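Local atomic coordinates of cytochrome P450 (CYP102L1) (Mycobacterium phage Adler, PDB entry 6N6Q), a protein that binds heme, probably through a cysteine thiolate as in other cytochromes P450, and probably uses it to activate oxygen for oxidising a substrate. Residues Leu159-Ile164 / Tyr171-Leu176. Residues are numbered along the deposited sequence; the frame is centred on the assembly and turned at random.
Sequences LTIEII and YQFNNL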
loop_
_atom_site.group_PDB
_atom_site.type_symbol
_atom_site.label_atom_id
_atom_site.label_comp_id
_atom_site.label_asym_id
_atom_site.label_seq_id
_atom_site.Cartn_x
_atom_site.Cartn_y
_atom_site.Cartn_z
ATOM N N LEU A 159 -12.310 4.698 -2.210
ATOM C CA LEU A 159 -12.363 5.214 -0.845
ATOM C C LEU A 159 -11.001 5.726 -0.394
ATOM O O LEU A 159 -10.867 6.882 0.024
ATOM C CB LEU A 159 -12.871 4.130 0.109
ATOM C CG LEU A 159 -12.723 4.471 1.594
ATOM C CD1 LEU A 159 -13.543 5.701 1.951
ATOM C CD2 LEU A 159 -13.101 3.286 2.475
ATOM N N THR A 160 -9.976 4.873 -0.470
ATOM C CA THR A 160 -8.661 5.252 0.035
ATOM C C THR A 160 -8.079 6.430 -0.735
ATOM O O THR A 160 -7.277 7.193 -0.184
ATOM C CB THR A 160 -7.707 4.058 -0.017
ATOM O OG1 THR A 160 -7.491 3.676 -1.379
ATOM C CG2 THR A 160 -8.293 2.878 0.753
ATOM N N ILE A 161 -8.466 6.597 -2.001
ATOM C CA ILE A 161 -8.076 7.794 -2.741
ATOM C C ILE A 161 -8.634 9.035 -2.057
ATOM O O ILE A 161 -7.909 10.003 -1.795
ATOM C CB ILE A 161 -8.540 7.702 -4.206
ATOM C CG1 ILE A 161 -7.597 6.810 -5.012
ATOM C CG2 ILE A 161 -8.629 9.091 -4.828
ATOM C CD1 ILE A 161 -8.114 6.473 -6.387
ATOM N N GLU A 162 -9.932 9.018 -1.746
ATOM C CA GLU A 162 -10.542 10.165 -1.083
ATOM C C GLU A 162 -10.001 10.350 0.327
ATOM O O GLU A 162 -9.887 11.486 0.797
ATOM C CB GLU A 162 -12.063 10.015 -1.056
ATOM C CG GLU A 162 -12.702 10.040 -2.433
ATOM C CD GLU A 162 -12.313 11.270 -3.229
ATOM O OE1 GLU A 162 -12.292 12.378 -2.650
ATOM O OE2 GLU A 162 -12.019 11.129 -4.434
ATOM N N ILE A 163 -9.656 9.257 1.013
ATOM C CA ILE A 163 -9.118 9.375 2.366
ATOM C C ILE A 163 -7.798 10.138 2.350
ATOM O O ILE A 163 -7.586 11.059 3.145
ATOM C CB ILE A 163 -8.962 7.984 3.007
ATOM C CG1 ILE A 163 -10.333 7.419 3.385
ATOM C CG2 ILE A 163 -8.052 8.053 4.227
ATOM C CD1 ILE A 163 -10.269 6.100 4.112
ATOM N N ILE A 164 -6.896 9.778 1.436
ATOM C CA ILE A 164 -5.591 10.431 1.393
ATOM C C ILE A 164 -5.724 11.867 0.898
ATOM O O ILE A 164 -5.131 12.792 1.464
ATOM C CB ILE A 164 -4.615 9.627 0.517
ATOM C CG1 ILE A 164 -4.476 8.204 1.054
ATOM C CG2 ILE A 164 -3.259 10.308 0.472
ATOM C CD1 ILE A 164 -3.620 7.324 0.189
ATOM N N TYR A 171 -8.426 17.987 -0.602
ATOM C CA TYR A 171 -8.916 18.020 -1.970
ATOM C C TYR A 171 -9.762 16.784 -2.234
ATOM O O TYR A 171 -9.432 15.685 -1.779
ATOM C CB TYR A 171 -7.762 18.091 -2.979
ATOM C CG TYR A 171 -8.209 18.462 -4.373
ATOM C CD1 TYR A 171 -8.343 19.792 -4.748
ATOM C CD2 TYR A 171 -8.509 17.484 -5.312
ATOM C CE1 TYR A 171 -8.757 20.140 -6.019
ATOM C CE2 TYR A 171 -8.925 17.822 -6.587
ATOM C CZ TYR A 171 -9.046 19.151 -6.934
ATOM O OH TYR A 171 -9.459 19.495 -8.201
ATOM N N GLN A 172 -10.852 16.969 -2.969
ATOM C CA GLN A 172 -11.778 15.894 -3.295
ATOM C C GLN A 172 -11.736 15.626 -4.792
ATOM O O GLN A 172 -11.843 16.557 -5.598
ATOM C CB GLN A 172 -13.200 16.249 -2.854
ATOM C CG GLN A 172 -14.258 15.249 -3.293
ATOM C CD GLN A 172 -15.608 15.511 -2.656
ATOM O OE1 GLN A 172 -15.690 15.896 -1.488
ATOM N NE2 GLN A 172 -16.677 15.306 -3.420
ATOM N N PHE A 173 -11.573 14.357 -5.160
ATOM C CA PHE A 173 -11.566 13.945 -6.558
ATOM C C PHE A 173 -12.889 13.342 -7.003
ATOM O O PHE A 173 -13.378 13.666 -8.090
ATOM C CB PHE A 173 -10.440 12.936 -6.811
ATOM C CG PHE A 173 -9.069 13.538 -6.763
ATOM C CD1 PHE A 173 -8.631 14.373 -7.778
ATOM C CD2 PHE A 173 -8.214 13.267 -5.709
ATOM C CE1 PHE A 173 -7.368 14.931 -7.740
ATOM C CE2 PHE A 173 -6.949 13.821 -5.666
ATOM C CZ PHE A 173 -6.525 14.653 -6.683
ATOM N N ASN A 174 -13.479 12.470 -6.190
ATOM C CA ASN A 174 -14.735 11.818 -6.523
ATOM C C ASN A 174 -15.681 11.877 -5.337
ATOM O O ASN A 174 -15.256 11.982 -4.184
ATOM C CB ASN A 174 -14.522 10.353 -6.933
ATOM C CG ASN A 174 -14.002 10.211 -8.348
ATOM O OD1 ASN A 174 -14.463 10.894 -9.262
ATOM N ND2 ASN A 174 -13.037 9.318 -8.535
ATOM N N ASN A 175 -16.974 11.815 -5.637
ATOM C CA ASN A 175 -18.009 11.610 -4.636
ATOM C C ASN A 175 -18.331 10.122 -4.606
ATOM O O ASN A 175 -18.708 9.547 -5.633
ATOM C CB ASN A 175 -19.254 12.437 -4.953
ATOM C CG ASN A 175 -20.333 12.295 -3.899
ATOM O OD1 ASN A 175 -21.228 11.460 -4.021
ATOM N ND2 ASN A 175 -20.254 13.112 -2.854
ATOM N N LEU A 176 -18.169 9.499 -3.435
ATOM C CA LEU A 176 -18.284 8.046 -3.349
ATOM C C LEU A 176 -19.693 7.564 -3.666
ATOM O O LEU A 176 -19.868 6.438 -4.145
ATOM C CB LEU A 176 -17.853 7.568 -1.963
ATOM C CG LEU A 176 -16.401 7.887 -1.594
ATOM C CD1 LEU A 176 -16.042 7.283 -0.248
ATOM C CD2 LEU A 176 -15.446 7.402 -2.677
HETATM O O HOH W 1 -12.091 8.615 -5.456
#
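E162 reaches the backbone of F173 and N174 because its CG lies anti to the carbonyl carbon (chi1 -65°) and the chain then bends at chi2 (-54°), presenting the carboxylate to two successive amides. The N of F173 meets the syn lone pair of E162 OE1 at 3.3 Å; it also makes a weak bond to OE2. N174 N comes to E162 OE2 at 2.6 Å, from 50° above the carboxylate plane. A water donates to that same OE2 and accepts from N174 ND2. R166, one turn further along the helix, forms a salt bridge with E162 OE1 and also bonds N174 O, which would offset the buried negative charge. Against the aliphatic part of E162, L176 CD2 packs on CG at 3.8 Å, and L176 CD1 meets L159 CD1 at 3.7 Å. F173 CD2 lies 4.3 Å from I161 CG2, while Y171 CD2 sits over the centre of one F173 face. The loop leading to helix 183-196 thus runs back beside helix 152-169, pinned by E162. With helices 119-145, 265-296 and 422-439, touched by L159, F173 and T160 at L136, L276 and E428, that helix forms the four-helix core (D, E, I, L) of the P450 fold.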